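Local coordinates for molybdenum ABC transporter, periplasmic molybdenum-binding protein (Vibrio cholerae, PDB 4RXL) that probably captures molybdate or tungstate in the periplasm and delivers the oxyanion to its ABC transporter, at residues A[22-27]-A[212-217]; A[42-47]-A[61-66]; A[79-84]-A[219-224]; A[105-110]-A[141-146]; A[169-174]-A[193-198]. All blocks are in the same frame, centred on the assembly; numbering follows the deposited sequence. Where two conformers were deposited one is given.

Interactions 1, 2 and 3 belong to the lobe built on strands 6-11, 33-38 and 55-57, whereas interaction 4 lies at the far end of the other lobe, its centre about 43 Å from that of interaction 1. Interaction 5, its centre about 5 Å from that of the chain, joins the lobes at the tungstate site. It and interaction 3 are buried and share the sheet through strands 78-91 and 195-201. Interactions 1, 2 and 4 are partly buried helix contacts combining aromatic packing with polar groups. Direct hydrogen bonds join the side chains in 1 and 4, water bridges 2, a weak amide bond marks 3, and 5 pairs apolar packing with anion binding.

Interaction 1 of 5, residues A[22-27]-A[212-217]; sequences VADYSQ and VAYLRS
Helix 15-28 and the C-terminal part of helix 206-215 come nearest at Tyr-25 and Tyr-214, whose CA atoms are 7.7 Å apart, and each residue directs its CB toward the opposite segment. Both phenol side chains extend with CG anti to the backbone N (chi1 -166° for Tyr-25), and the two lie alongside each other, pointing opposite ways. Their rings meet obliquely, with centroids 5.0 Å apart. Tyr-25 CD1 lies over the Tyr-214 face, displaced toward the rim near Tyr-214 CG (3.5 Å), while Tyr-25 CB makes a CH-pi contact above the same ring, 4.2 Å from its centroid. This slippage carries the Tyr-214 hydroxyl past its partner ring to Asp-24, where OH donates a very short hydrogen bond of 2.5 Å to OD2; the carboxylate oxygen lies at the ring edge, near its plane. His-29 stacks on Tyr-25 and Trp-211 meets it at an angle, and Ile-223 of helix 218-226 touches both Asp-24 and Tyr-214. Tyr-25 CB over its face and Asp-24 at its hydroxyl restrain the Tyr-214 ring. Donation from the phenol to OD2 would be consistent with an ionised Asp-24, although the bond is too short to be read as a measure of strength.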
# COMPACT_ATOMS: atom_id res chain seq x y z
N VAL A 22 -15.72 6.08 3.13
CA VAL A 22 -16.34 7.39 2.90
C VAL A 22 -17.82 7.25 2.54
O VAL A 22 -18.64 7.97 3.07
CB VAL A 22 -15.60 8.15 1.78
CG1 VAL A 22 -16.39 9.36 1.32
CG2 VAL A 22 -14.23 8.59 2.26
N ALA A 23 -18.13 6.30 1.67
CA ALA A 23 -19.49 6.06 1.24
C ALA A 23 -20.39 5.65 2.41
O ALA A 23 -21.49 6.15 2.54
CB ALA A 23 -19.51 5.00 0.15
N ASP A 24 -19.91 4.73 3.24
CA ASP A 24 -20.66 4.22 4.39
C ASP A 24 -20.91 5.35 5.39
O ASP A 24 -22.02 5.61 5.78
CB ASP A 24 -19.87 3.07 5.04
CG ASP A 24 -20.63 2.40 6.20
OD1 ASP A 24 -21.74 1.90 5.97
OD2 ASP A 24 -20.08 2.34 7.32
N TYR A 25 -19.83 6.00 5.80
CA TYR A 25 -19.89 7.15 6.70
C TYR A 25 -20.76 8.28 6.18
O TYR A 25 -21.47 8.91 6.96
CB TYR A 25 -18.48 7.68 6.95
CG TYR A 25 -18.35 8.64 8.11
CD1 TYR A 25 -18.46 8.19 9.40
CD2 TYR A 25 -18.07 9.99 7.90
CE1 TYR A 25 -18.35 9.05 10.48
CE2 TYR A 25 -17.92 10.86 8.96
CZ TYR A 25 -18.08 10.39 10.26
OH TYR A 25 -17.94 11.22 11.33
N SER A 26 -20.69 8.57 4.88
CA SER A 26 -21.33 9.78 4.31
C SER A 26 -22.87 9.75 4.36
O SER A 26 -23.51 10.79 4.21
CB SER A 26 -20.86 10.06 2.86
OG SER A 26 -19.51 10.54 2.82
N GLN A 27 -23.46 8.57 4.59
CA GLN A 27 -24.92 8.46 4.73
C GLN A 27 -25.43 8.93 6.10
O GLN A 27 -26.54 9.46 6.20
CB GLN A 27 -25.37 7.02 4.47
N VAL A 212 -11.98 9.48 12.82
CA VAL A 212 -11.03 8.52 13.41
C VAL A 212 -11.79 7.47 14.25
O VAL A 212 -11.52 6.27 14.14
CB VAL A 212 -9.96 9.29 14.22
CG1 VAL A 212 -9.15 8.35 15.11
CG2 VAL A 212 -9.05 10.06 13.26
N ALA A 213 -12.76 7.93 15.05
CA ALA A 213 -13.59 7.03 15.86
C ALA A 213 -14.31 6.01 14.97
O ALA A 213 -14.35 4.82 15.30
CB ALA A 213 -14.59 7.81 16.71
N TYR A 214 -14.85 6.47 13.84
CA TYR A 214 -15.52 5.58 12.90
C TYR A 214 -14.51 4.60 12.28
O TYR A 214 -14.80 3.39 12.21
CB TYR A 214 -16.28 6.37 11.81
CG TYR A 214 -16.69 5.50 10.64
CD1 TYR A 214 -17.79 4.64 10.72
CD2 TYR A 214 -15.94 5.48 9.48
CE1 TYR A 214 -18.15 3.83 9.66
CE2 TYR A 214 -16.29 4.68 8.42
CZ TYR A 214 -17.37 3.86 8.51
OH TYR A 214 -17.69 3.06 7.44
N LEU A 215 -13.34 5.08 11.88
CA LEU A 215 -12.34 4.20 11.21
C LEU A 215 -11.84 3.07 12.12
O LEU A 215 -11.42 2.02 11.64
CB LEU A 215 -11.15 5.00 10.65
CG LEU A 215 -11.52 5.85 9.43
CD1 LEU A 215 -10.40 6.84 9.13
CD2 LEU A 215 -11.85 4.98 8.22
N ARG A 216 -11.85 3.33 13.42
CA ARG A 216 -11.42 2.35 14.43
C ARG A 216 -12.58 1.45 14.88
O ARG A 216 -12.37 0.49 15.61
CB ARG A 216 -10.82 3.08 15.64
CG ARG A 216 -9.54 3.86 15.34
CD ARG A 216 -9.25 4.94 16.38
NE ARG A 216 -8.74 4.40 17.64
CZ ARG A 216 -8.34 5.16 18.66
NH1 ARG A 216 -8.39 6.48 18.58
NH2 ARG A 216 -7.89 4.59 19.77
N SER A 217 -13.81 1.76 14.44
CA SER A 217 -15.00 1.02 14.84
C SER A 217 -15.18 -0.31 14.11
O SER A 217 -14.63 -0.51 13.03
CB SER A 217 -16.27 1.84 14.61
OG SER A 217 -16.59 1.91 13.22

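Interaction 2 of 5, residues A[42-47]-A[61-66]; sequences SLARQI and EEWANY
Trp-63 reaches from helix 61-69 toward helix 40-49 and meets Ala-44 and Arg-45 with CE3 and CH2 of its six-membered ring. Its CB leaves the backbone toward the opposite segment, and a chi1 of -75°, with CG anti to the carbonyl carbon, lays the indole between the helices. On the pyrrole side NE1 is taken by the backbone oxygen of Ala-123, which helps to set the rotation of the ring. On the other side CE3 touches Ala-44 CB at 3.7 Å. Next along the rim, CZ3 stands 3.6 Å above the centre of the Tyr-66 ring, one turn further on in its own helix. The two helical segments run almost exactly parallel, 3° apart with axes 9.7 Å from each other; the helices precede and follow strand 55-57 in the alpha/beta lobe of this periplasmic binding protein, and helix 40-49 begins at Ser-40, a ligand of the tungstate. At the tip CH2 is 3.6 Å from Arg-45 NH2 and lies over one face of the guanidinium, whose plane is turned 69° from the indole, so an edge of the tryptophan meets a face of the arginine. From the same arginine NE donates to a water at 2.9 Å, and that water in turn donates to Tyr-66 OH, a hydroxyl also hydrogen-bonded to Glu-48.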
# COMPACT_ATOMS: atom_id res chain seq x y z
N SER A 42 5.34 10.25 -1.00
CA SER A 42 4.99 11.48 -1.63
C SER A 42 3.92 12.28 -0.84
O SER A 42 4.04 13.49 -0.66
CB SER A 42 4.52 11.20 -3.04
OG SER A 42 4.23 12.43 -3.71
N LEU A 43 2.91 11.55 -0.34
CA LEU A 43 1.86 12.19 0.45
C LEU A 43 2.45 12.84 1.69
O LEU A 43 2.15 14.01 2.01
CB LEU A 43 0.80 11.18 0.84
CG LEU A 43 0.02 10.54 -0.31
CD1 LEU A 43 -0.88 9.43 0.22
CD2 LEU A 43 -0.80 11.56 -1.04
N ALA A 44 3.27 12.11 2.41
CA ALA A 44 3.89 12.66 3.62
C ALA A 44 4.70 13.92 3.37
O ALA A 44 4.67 14.86 4.17
CB ALA A 44 4.78 11.62 4.30
N ARG A 45 5.45 13.94 2.27
CA ARG A 45 6.30 15.06 1.93
C ARG A 45 5.49 16.27 1.53
O ARG A 45 5.87 17.39 1.80
CB ARG A 45 7.32 14.68 0.85
CG ARG A 45 8.35 13.72 1.40
CD ARG A 45 9.20 13.10 0.33
NE ARG A 45 10.44 12.57 0.92
CZ ARG A 45 11.15 11.55 0.43
NH1 ARG A 45 10.76 10.88 -0.64
NH2 ARG A 45 12.27 11.19 1.06
N GLN A 46 4.34 16.00 0.94
CA GLN A 46 3.40 17.07 0.61
C GLN A 46 2.80 17.70 1.84
O GLN A 46 2.76 18.94 1.97
CB GLN A 46 2.25 16.46 -0.17
CG GLN A 46 2.57 16.13 -1.59
CD GLN A 46 1.69 16.97 -2.41
OE1 GLN A 46 0.58 16.57 -2.74
NE2 GLN A 46 2.09 18.22 -2.56
N ILE A 47 2.36 16.83 2.77
CA ILE A 47 1.90 17.32 4.09
C ILE A 47 2.98 18.16 4.81
O ILE A 47 2.70 19.22 5.35
CB ILE A 47 1.44 16.15 4.96
CG1 ILE A 47 0.22 15.46 4.32
CG2 ILE A 47 1.15 16.58 6.38
CD1 ILE A 47 -0.13 14.11 4.91
N GLU A 61 4.72 2.26 8.90
CA GLU A 61 4.77 3.05 10.12
C GLU A 61 5.69 4.25 9.96
O GLU A 61 5.44 5.32 10.50
CB GLU A 61 5.17 2.16 11.30
CG GLU A 61 4.04 1.17 11.65
CD GLU A 61 4.43 0.04 12.58
OE1 GLU A 61 5.53 -0.53 12.41
OE2 GLU A 61 3.61 -0.32 13.46
N GLU A 62 6.74 4.07 9.16
CA GLU A 62 7.81 5.04 9.02
C GLU A 62 7.28 6.38 8.52
O GLU A 62 7.62 7.42 9.09
CB GLU A 62 8.91 4.49 8.09
CG GLU A 62 9.79 3.41 8.74
CD GLU A 62 9.09 2.08 9.11
OE1 GLU A 62 8.14 1.65 8.38
OE2 GLU A 62 9.51 1.46 10.13
N TRP A 63 6.46 6.40 7.48
CA TRP A 63 6.04 7.69 6.95
C TRP A 63 5.10 8.44 7.88
O TRP A 63 5.07 9.67 7.82
CB TRP A 63 5.46 7.59 5.54
CG TRP A 63 6.60 7.38 4.56
CD1 TRP A 63 6.87 6.26 3.82
CD2 TRP A 63 7.62 8.33 4.25
NE1 TRP A 63 8.02 6.45 3.06
CE2 TRP A 63 8.49 7.71 3.32
CE3 TRP A 63 7.88 9.64 4.67
CZ2 TRP A 63 9.58 8.36 2.80
CZ3 TRP A 63 8.97 10.27 4.17
CH2 TRP A 63 9.81 9.64 3.23
N ALA A 64 4.37 7.74 8.75
CA ALA A 64 3.54 8.44 9.71
C ALA A 64 4.42 8.97 10.83
O ALA A 64 4.24 10.09 11.30
CB ALA A 64 2.44 7.53 10.25
N ASN A 65 5.41 8.18 11.24
CA ASN A 65 6.36 8.63 12.26
C ASN A 65 7.26 9.79 11.79
O ASN A 65 7.68 10.62 12.60
CB ASN A 65 7.21 7.46 12.76
CG ASN A 65 8.03 7.83 13.98
OD1 ASN A 65 7.49 8.13 15.05
ND2 ASN A 65 9.34 7.81 13.82
N TYR A 66 7.51 9.86 10.49
CA TYR A 66 8.16 11.01 9.87
C TYR A 66 7.45 12.32 10.23
O TYR A 66 8.08 13.30 10.64
CB TYR A 66 8.15 10.80 8.37
CG TYR A 66 8.81 11.88 7.55
CD1 TYR A 66 10.17 11.85 7.33
CD2 TYR A 66 8.07 12.89 6.96
CE1 TYR A 66 10.79 12.83 6.58
CE2 TYR A 66 8.67 13.88 6.19
CZ TYR A 66 10.04 13.84 6.01
OH TYR A 66 10.67 14.83 5.29
O HOH W 1 11.81 14.47 2.67

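Interaction 3 of 5, residues A[79-84]-A[219-224]; sequences VTLAAN and AAQQIL
Leu-81 meets helix 218-226 through both its side chain and its carbonyl. Its CG packs 4.0 Å from Leu-224 CD1, the two leucine side chains running roughly perpendicular, and its CD1 reaches 3.7 Å from Gln-221 NE2. That same amide nitrogen gives a weak hydrogen bond to Leu-81 O, 3.3 Å long with an angle of 153° at the hydrogen. Gln-221 gets there by bending at chi2 (-63°), which brings the carboxamide back from the helix surface toward the strand. A second shell sets both partners. Leu-81 and Ala-82 both pair with the backbone of Tyr-197 on strand 195-201, and Leu-81 has a nearly helical psi of -38°; these are the marks of a classic beta bulge, and in it the Leu-81 carbonyl faces the helix. Gln-221 NE2 also bonds Leu-215 O, in the C-terminal part of the preceding helix 206-215, while Leu-215 itself packs on Leu-81, and Ala-17 of helix 15-28 touches Leu-224. One primary amide thus serves two backbone oxygens, tying the bulged strand to the turn between the two last helices, and the long bond to Leu-81 implies that leucine packing carries much of this contact.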
# COMPACT_ATOMS: atom_id res chain seq x y z
N VAL A 79 -2.71 5.85 15.18
CA VAL A 79 -3.20 4.53 15.62
C VAL A 79 -3.08 3.58 14.44
O VAL A 79 -3.12 4.01 13.31
CB VAL A 79 -4.66 4.57 16.13
CG1 VAL A 79 -4.80 5.61 17.23
CG2 VAL A 79 -5.64 4.85 15.00
N THR A 80 -2.88 2.29 14.66
CA THR A 80 -2.76 1.37 13.52
C THR A 80 -4.15 0.91 13.10
O THR A 80 -4.99 0.51 13.92
CB THR A 80 -1.88 0.16 13.85
OG1 THR A 80 -0.67 0.61 14.44
CG2 THR A 80 -1.56 -0.61 12.60
N LEU A 81 -4.39 0.99 11.81
CA LEU A 81 -5.69 0.74 11.24
C LEU A 81 -5.87 -0.70 10.68
O LEU A 81 -6.94 -1.29 10.74
CB LEU A 81 -5.88 1.75 10.12
CG LEU A 81 -7.25 1.85 9.48
CD1 LEU A 81 -8.29 2.14 10.54
CD2 LEU A 81 -7.19 2.94 8.45
N ALA A 82 -4.82 -1.24 10.08
CA ALA A 82 -4.95 -2.45 9.28
C ALA A 82 -3.57 -3.03 8.98
O ALA A 82 -2.55 -2.36 9.15
CB ALA A 82 -5.64 -2.09 7.97
N ALA A 83 -3.56 -4.26 8.48
CA ALA A 83 -2.34 -4.89 8.01
C ALA A 83 -2.56 -5.48 6.63
O ALA A 83 -3.68 -5.52 6.11
CB ALA A 83 -1.90 -5.97 8.98
N ASN A 84 -1.46 -5.91 6.00
CA ASN A 84 -1.55 -6.46 4.66
C ASN A 84 -0.48 -7.53 4.52
O ASN A 84 0.29 -7.78 5.44
CB ASN A 84 -1.39 -5.35 3.60
CG ASN A 84 -2.28 -5.54 2.38
OD1 ASN A 84 -2.61 -6.67 1.97
ND2 ASN A 84 -2.61 -4.43 1.74
N ALA A 219 -17.69 -1.45 12.45
CA ALA A 219 -18.27 -1.24 11.12
C ALA A 219 -17.20 -0.98 10.06
O ALA A 219 -17.23 -1.58 8.98
CB ALA A 219 -19.24 -0.08 11.15
N ALA A 220 -16.23 -0.15 10.38
CA ALA A 220 -15.16 0.17 9.44
C ALA A 220 -14.23 -1.04 9.28
O ALA A 220 -13.74 -1.33 8.20
CB ALA A 220 -14.36 1.38 9.90
N GLN A 221 -13.97 -1.74 10.39
CA GLN A 221 -13.09 -2.89 10.33
C GLN A 221 -13.69 -3.99 9.48
O GLN A 221 -12.94 -4.65 8.77
CB GLN A 221 -12.75 -3.39 11.75
CG GLN A 221 -11.88 -2.41 12.53
CD GLN A 221 -10.50 -2.20 11.91
OE1 GLN A 221 -9.79 -3.16 11.65
NE2 GLN A 221 -10.12 -0.93 11.65
N GLN A 222 -15.01 -4.14 9.51
CA GLN A 222 -15.67 -5.16 8.68
C GLN A 222 -15.49 -4.81 7.20
O GLN A 222 -15.21 -5.68 6.39
CB GLN A 222 -17.14 -5.36 9.05
CG GLN A 222 -17.33 -6.23 10.27
CD GLN A 222 -18.80 -6.39 10.66
OE1 GLN A 222 -19.62 -5.50 10.40
NE2 GLN A 222 -19.13 -7.51 11.29
N ILE A 223 -15.61 -3.53 6.86
CA ILE A 223 -15.37 -3.10 5.47
C ILE A 223 -13.93 -3.37 5.06
O ILE A 223 -13.69 -3.93 4.00
CB ILE A 223 -15.79 -1.63 5.28
CG1 ILE A 223 -17.30 -1.55 5.28
CG2 ILE A 223 -15.20 -1.09 3.98
CD1 ILE A 223 -17.86 -0.17 5.59
N LEU A 224 -12.96 -2.97 5.89
CA LEU A 224 -11.55 -3.25 5.59
C LEU A 224 -11.35 -4.75 5.42
O LEU A 224 -10.67 -5.16 4.50
CB LEU A 224 -10.63 -2.74 6.71
CG LEU A 224 -10.49 -1.21 6.74
CD1 LEU A 224 -10.03 -0.69 8.10
CD2 LEU A 224 -9.55 -0.76 5.65

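Interaction 4 of 5, residues A[105-110]-A[141-146]; sequences AAWQTA and PELESR
One face of the Trp-107 indole receives Leu-143: the methyl CD1 makes a CH-pi contact 4.0 Å from the centroid of the six-membered ring and 21° off its normal, 3.8 Å from both Trp-107 CD2 and Trp-107 CE3. The second leucine branch, Leu-143 CD2, lies beside Trp-107 CB at 4.0 Å. Phe-99 meets the same tryptophan edge-to-face, and NE1 donates to Leu-101 O, which helps to orient the indole. The other flat group, the guanidinium of Arg-146, is used at its edge, where Gln-108 OE1 lies in plane; the Gln-108 amide is turned 43° from it. Helix 104-111 here packs against the short helix 140-143 and the turn after it, which leads into strand 147-150. That strand runs parallel to 116-119 and completes a beta-alpha-beta crossover through helices 125-137 and 140-143; Leu-134 of the former touches both Trp-107 and Leu-143. Bends at chi2 (-91°) and chi3 fold the arginine chain so that it grips Gln-108 OE1 side-on with two nitrogens, NE at 3.0 Å and NH2 at 3.2 Å. NE comes in close to the line of the C=O bond, NH2 onto a lone pair in the carbonyl plane. Arg-146 NH2 has a further, weak bond to Ala-112 O.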
# COMPACT_ATOMS: atom_id res chain seq x y z
N ALA A 105 17.83 -17.51 -11.45
CA ALA A 105 17.64 -17.90 -12.84
C ALA A 105 16.17 -18.10 -13.21
O ALA A 105 15.78 -17.85 -14.35
CB ALA A 105 18.43 -19.16 -13.15
N ALA A 106 15.36 -18.54 -12.26
CA ALA A 106 13.93 -18.71 -12.51
C ALA A 106 13.23 -17.35 -12.62
O ALA A 106 12.25 -17.22 -13.35
CB ALA A 106 13.29 -19.56 -11.43
N TRP A 107 13.72 -16.35 -11.88
CA TRP A 107 13.24 -14.97 -12.03
C TRP A 107 13.58 -14.43 -13.42
O TRP A 107 12.74 -13.82 -14.06
CB TRP A 107 13.86 -14.03 -10.99
CG TRP A 107 13.31 -14.12 -9.63
CD1 TRP A 107 13.75 -14.91 -8.63
CD2 TRP A 107 12.24 -13.35 -9.09
NE1 TRP A 107 13.01 -14.70 -7.48
CE2 TRP A 107 12.06 -13.75 -7.75
CE3 TRP A 107 11.38 -12.37 -9.62
CZ2 TRP A 107 11.09 -13.18 -6.91
CZ3 TRP A 107 10.40 -11.81 -8.78
CH2 TRP A 107 10.27 -12.23 -7.44
N GLN A 108 14.79 -14.68 -13.91
CA GLN A 108 15.19 -14.10 -15.19
C GLN A 108 14.47 -14.78 -16.36
O GLN A 108 14.25 -14.15 -17.39
CB GLN A 108 16.72 -14.13 -15.34
CG GLN A 108 17.46 -13.56 -14.13
CD GLN A 108 18.52 -12.52 -14.48
OE1 GLN A 108 18.26 -11.54 -15.19
NE2 GLN A 108 19.73 -12.70 -13.94
N THR A 109 14.10 -16.04 -16.18
CA THR A 109 13.29 -16.78 -17.16
C THR A 109 11.85 -16.27 -17.26
O THR A 109 11.33 -16.12 -18.36
CB THR A 109 13.27 -18.29 -16.83
OG1 THR A 109 14.57 -18.85 -17.03
CG2 THR A 109 12.28 -19.04 -17.73
N ALA A 110 11.22 -16.04 -16.12
CA ALA A 110 9.88 -15.48 -16.08
C ALA A 110 9.82 -14.05 -16.62
O ALA A 110 8.87 -13.68 -17.25
CB ALA A 110 9.33 -15.52 -14.67
N PRO A 141 20.66 -8.39 -5.85
CA PRO A 141 21.70 -7.90 -6.77
C PRO A 141 21.45 -8.20 -8.26
O PRO A 141 21.78 -7.38 -9.11
CB PRO A 141 22.96 -8.60 -6.27
CG PRO A 141 22.71 -8.82 -4.82
CD PRO A 141 21.25 -9.17 -4.75
N GLU A 142 20.86 -9.36 -8.56
CA GLU A 142 20.44 -9.71 -9.92
C GLU A 142 19.24 -8.90 -10.46
O GLU A 142 19.21 -8.53 -11.63
CB GLU A 142 20.10 -11.20 -10.01
CG GLU A 142 21.31 -12.12 -10.02
CD GLU A 142 21.58 -12.81 -8.69
OE1 GLU A 142 21.00 -12.41 -7.66
OE2 GLU A 142 22.38 -13.77 -8.67
N LEU A 143 18.24 -8.66 -9.62
CA LEU A 143 17.00 -8.00 -10.03
C LEU A 143 17.04 -6.48 -9.92
O LEU A 143 16.20 -5.81 -10.52
CB LEU A 143 15.83 -8.50 -9.17
CG LEU A 143 15.43 -9.95 -9.39
CD1 LEU A 143 14.34 -10.31 -8.40
CD2 LEU A 143 14.97 -10.19 -10.82
N GLU A 144 17.95 -5.97 -9.10
CA GLU A 144 18.26 -4.54 -8.99
C GLU A 144 18.13 -3.79 -10.33
O GLU A 144 17.51 -2.73 -10.41
CB GLU A 144 19.72 -4.44 -8.49
CG GLU A 144 20.39 -3.07 -8.55
CD GLU A 144 20.10 -2.23 -7.33
OE1 GLU A 144 20.99 -2.18 -6.44
OE2 GLU A 144 19.01 -1.64 -7.25
N SER A 145 18.71 -4.37 -11.38
CA SER A 145 18.79 -3.70 -12.67
C SER A 145 17.62 -4.00 -13.63
O SER A 145 17.68 -3.59 -14.80
CB SER A 145 20.11 -4.08 -13.35
OG SER A 145 20.20 -5.50 -13.54
N ARG A 146 16.59 -4.70 -13.14
CA ARG A 146 15.51 -5.23 -13.99
C ARG A 146 14.15 -4.80 -13.46
O ARG A 146 13.17 -5.51 -13.66
CB ARG A 146 15.56 -6.77 -14.04
CG ARG A 146 16.90 -7.39 -14.38
CD ARG A 146 17.08 -7.62 -15.87
NE ARG A 146 16.91 -9.03 -16.22
CZ ARG A 146 15.93 -9.54 -16.97
NH1 ARG A 146 14.98 -8.76 -17.49
NH2 ARG A 146 15.91 -10.84 -17.22

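Interaction 5 of 5, residues A[169-174]-A[193-198]; sequences IVYKTD and QPIRYP. With WO4 (tungstate(VI)ion), chain B.
Tyr-171 and Ile-195 are the nearest backbone pair, with CA atoms 9.3 Å apart, so their segments meet through side chains alone. Segment 169-174 passes from strand 168-171 into helix 172-177 with Tyr-171 at the N-cap, and Asp-174 OD2 accepts from Tyr-171 N at 3.0 Å, the N3-to-N-cap half of a capping box; segment 193-198 runs into strand 195-201. Turned with CG anti to the carbonyl carbon (chi1 -53°), the Tyr-171 ring stands between the two. Ile-195 meets one side of it: its CG2 is 3.8 Å from Tyr-171 CE1, obliquely, and its CD1 lies at the ring edge. Over the centre of one face sits Tyr-197 OH, 3.8 Å above the plane; this hydroxyl is hydrogen-bonded to Ser-13 OG and to Asn-84 ND2. At its far end Tyr-171 OH donates a 2.6 Å hydrogen bond to tungstate O2, which lies at the ring edge near its plane. Tyr-197 is thus a second-shell residue twice over, covering one ligand of the anion and bonding another, Ser-13. The anion is also hydrogen-bonded by Ser-13 OG, Ser-40 OG and the backbone N of Ala-126 and Val-153, so neutral donors from both lobes hold it in the interdomain cleft, the binding mode known from ModA proteins of the periplasmic binding protein fold.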
# COMPACT_ATOMS: atom_id res chain seq x y z
N ILE A 169 5.22 -6.89 -7.97
CA ILE A 169 5.07 -7.07 -6.53
C ILE A 169 4.12 -6.00 -5.99
O ILE A 169 4.40 -4.83 -6.04
CB ILE A 169 6.43 -7.08 -5.80
CG1 ILE A 169 7.27 -8.25 -6.27
CG2 ILE A 169 6.20 -7.18 -4.29
CD1 ILE A 169 8.72 -8.17 -5.84
N VAL A 170 2.99 -6.46 -5.45
CA VAL A 170 1.96 -5.60 -4.95
C VAL A 170 1.45 -6.17 -3.63
O VAL A 170 1.93 -7.22 -3.16
CB VAL A 170 0.81 -5.39 -5.96
CG1 VAL A 170 1.30 -4.75 -7.25
CG2 VAL A 170 0.10 -6.70 -6.24
N TYR A 171 0.46 -5.51 -3.04
CA TYR A 171 -0.20 -6.10 -1.89
C TYR A 171 -1.27 -7.09 -2.29
O TYR A 171 -1.82 -7.05 -3.39
CB TYR A 171 -0.80 -5.04 -0.99
CG TYR A 171 0.17 -3.97 -0.57
CD1 TYR A 171 1.09 -4.22 0.44
CD2 TYR A 171 0.13 -2.69 -1.11
CE1 TYR A 171 1.97 -3.23 0.87
CE2 TYR A 171 0.99 -1.69 -0.67
CZ TYR A 171 1.89 -1.97 0.33
OH TYR A 171 2.80 -1.05 0.72
N LYS A 172 -1.57 -8.00 -1.37
CA LYS A 172 -2.65 -8.97 -1.50
C LYS A 172 -3.95 -8.27 -1.86
O LYS A 172 -4.67 -8.72 -2.74
CB LYS A 172 -2.80 -9.77 -0.20
CG LYS A 172 -4.01 -10.67 -0.10
CD LYS A 172 -3.91 -11.89 -0.98
CE LYS A 172 -5.01 -12.88 -0.64
NZ LYS A 172 -4.98 -13.31 0.79
N THR A 173 -4.22 -7.14 -1.21
CA THR A 173 -5.47 -6.40 -1.46
C THR A 173 -5.53 -5.83 -2.87
O THR A 173 -6.61 -5.70 -3.44
CB THR A 173 -5.66 -5.28 -0.44
OG1 THR A 173 -4.50 -4.47 -0.47
CG2 THR A 173 -5.88 -5.84 0.96
N ASP A 174 -4.38 -5.50 -3.46
CA ASP A 174 -4.37 -4.96 -4.83
C ASP A 174 -4.73 -6.08 -5.81
O ASP A 174 -5.56 -5.92 -6.70
CB ASP A 174 -3.01 -4.38 -5.19
CG ASP A 174 -2.56 -3.27 -4.28
OD1 ASP A 174 -3.34 -2.34 -3.99
OD2 ASP A 174 -1.40 -3.34 -3.86
N GLN A 193 9.41 -6.49 6.66
CA GLN A 193 8.77 -5.97 7.83
C GLN A 193 7.26 -6.13 7.73
O GLN A 193 6.68 -5.98 6.69
CB GLN A 193 9.12 -4.50 8.02
CG GLN A 193 10.49 -4.26 8.63
CD GLN A 193 10.59 -4.71 10.08
OE1 GLN A 193 11.26 -5.69 10.40
NE2 GLN A 193 9.89 -4.03 10.94
N PRO A 194 6.63 -6.45 8.84
CA PRO A 194 5.17 -6.55 8.83
C PRO A 194 4.51 -5.29 8.26
O PRO A 194 4.84 -4.18 8.65
CB PRO A 194 4.82 -6.75 10.30
CG PRO A 194 6.05 -7.32 10.93
CD PRO A 194 7.21 -6.77 10.16
N ILE A 195 3.60 -5.48 7.31
CA ILE A 195 2.91 -4.37 6.66
C ILE A 195 1.76 -3.87 7.52
O ILE A 195 0.86 -4.63 7.85
CB ILE A 195 2.37 -4.79 5.31
CG1 ILE A 195 3.53 -5.28 4.45
CG2 ILE A 195 1.62 -3.64 4.64
CD1 ILE A 195 3.09 -6.18 3.31
N ARG A 196 1.85 -2.61 7.95
CA ARG A 196 0.92 -2.02 8.88
C ARG A 196 0.61 -0.62 8.39
O ARG A 196 1.51 0.08 7.90
CB ARG A 196 1.51 -1.94 10.27
CG ARG A 196 1.91 -3.28 10.86
CD ARG A 196 0.72 -4.11 11.30
NE ARG A 196 1.13 -5.39 11.89
CZ ARG A 196 1.38 -6.52 11.21
NH1 ARG A 196 1.75 -7.59 11.89
NH2 ARG A 196 1.27 -6.60 9.87
N TYR A 197 -0.66 -0.23 8.49
CA TYR A 197 -1.17 1.06 8.06
C TYR A 197 -1.54 1.95 9.22
O TYR A 197 -2.59 1.78 9.81
CB TYR A 197 -2.45 0.88 7.22
CG TYR A 197 -2.25 0.24 5.89
CD1 TYR A 197 -2.07 -1.10 5.79
CD2 TYR A 197 -2.27 0.99 4.69
CE1 TYR A 197 -1.86 -1.71 4.56
CE2 TYR A 197 -2.10 0.39 3.46
CZ TYR A 197 -1.91 -0.97 3.39
OH TYR A 197 -1.71 -1.60 2.18
N PRO A 198 -0.69 2.89 9.58
CA PRO A 198 -1.11 3.86 10.58
C PRO A 198 -2.07 4.91 10.03
O PRO A 198 -2.00 5.31 8.88
CB PRO A 198 0.19 4.54 11.00
CG PRO A 198 1.09 4.37 9.84
CD PRO A 198 0.71 3.09 9.15
W WO4 B . 1.65 2.50 -1.30
O1 WO4 B . 1.71 2.94 -3.27
O2 WO4 B . 2.98 1.07 -0.70
O3 WO4 B . 2.02 4.21 -0.23
O4 WO4 B . -0.22 1.78 -0.81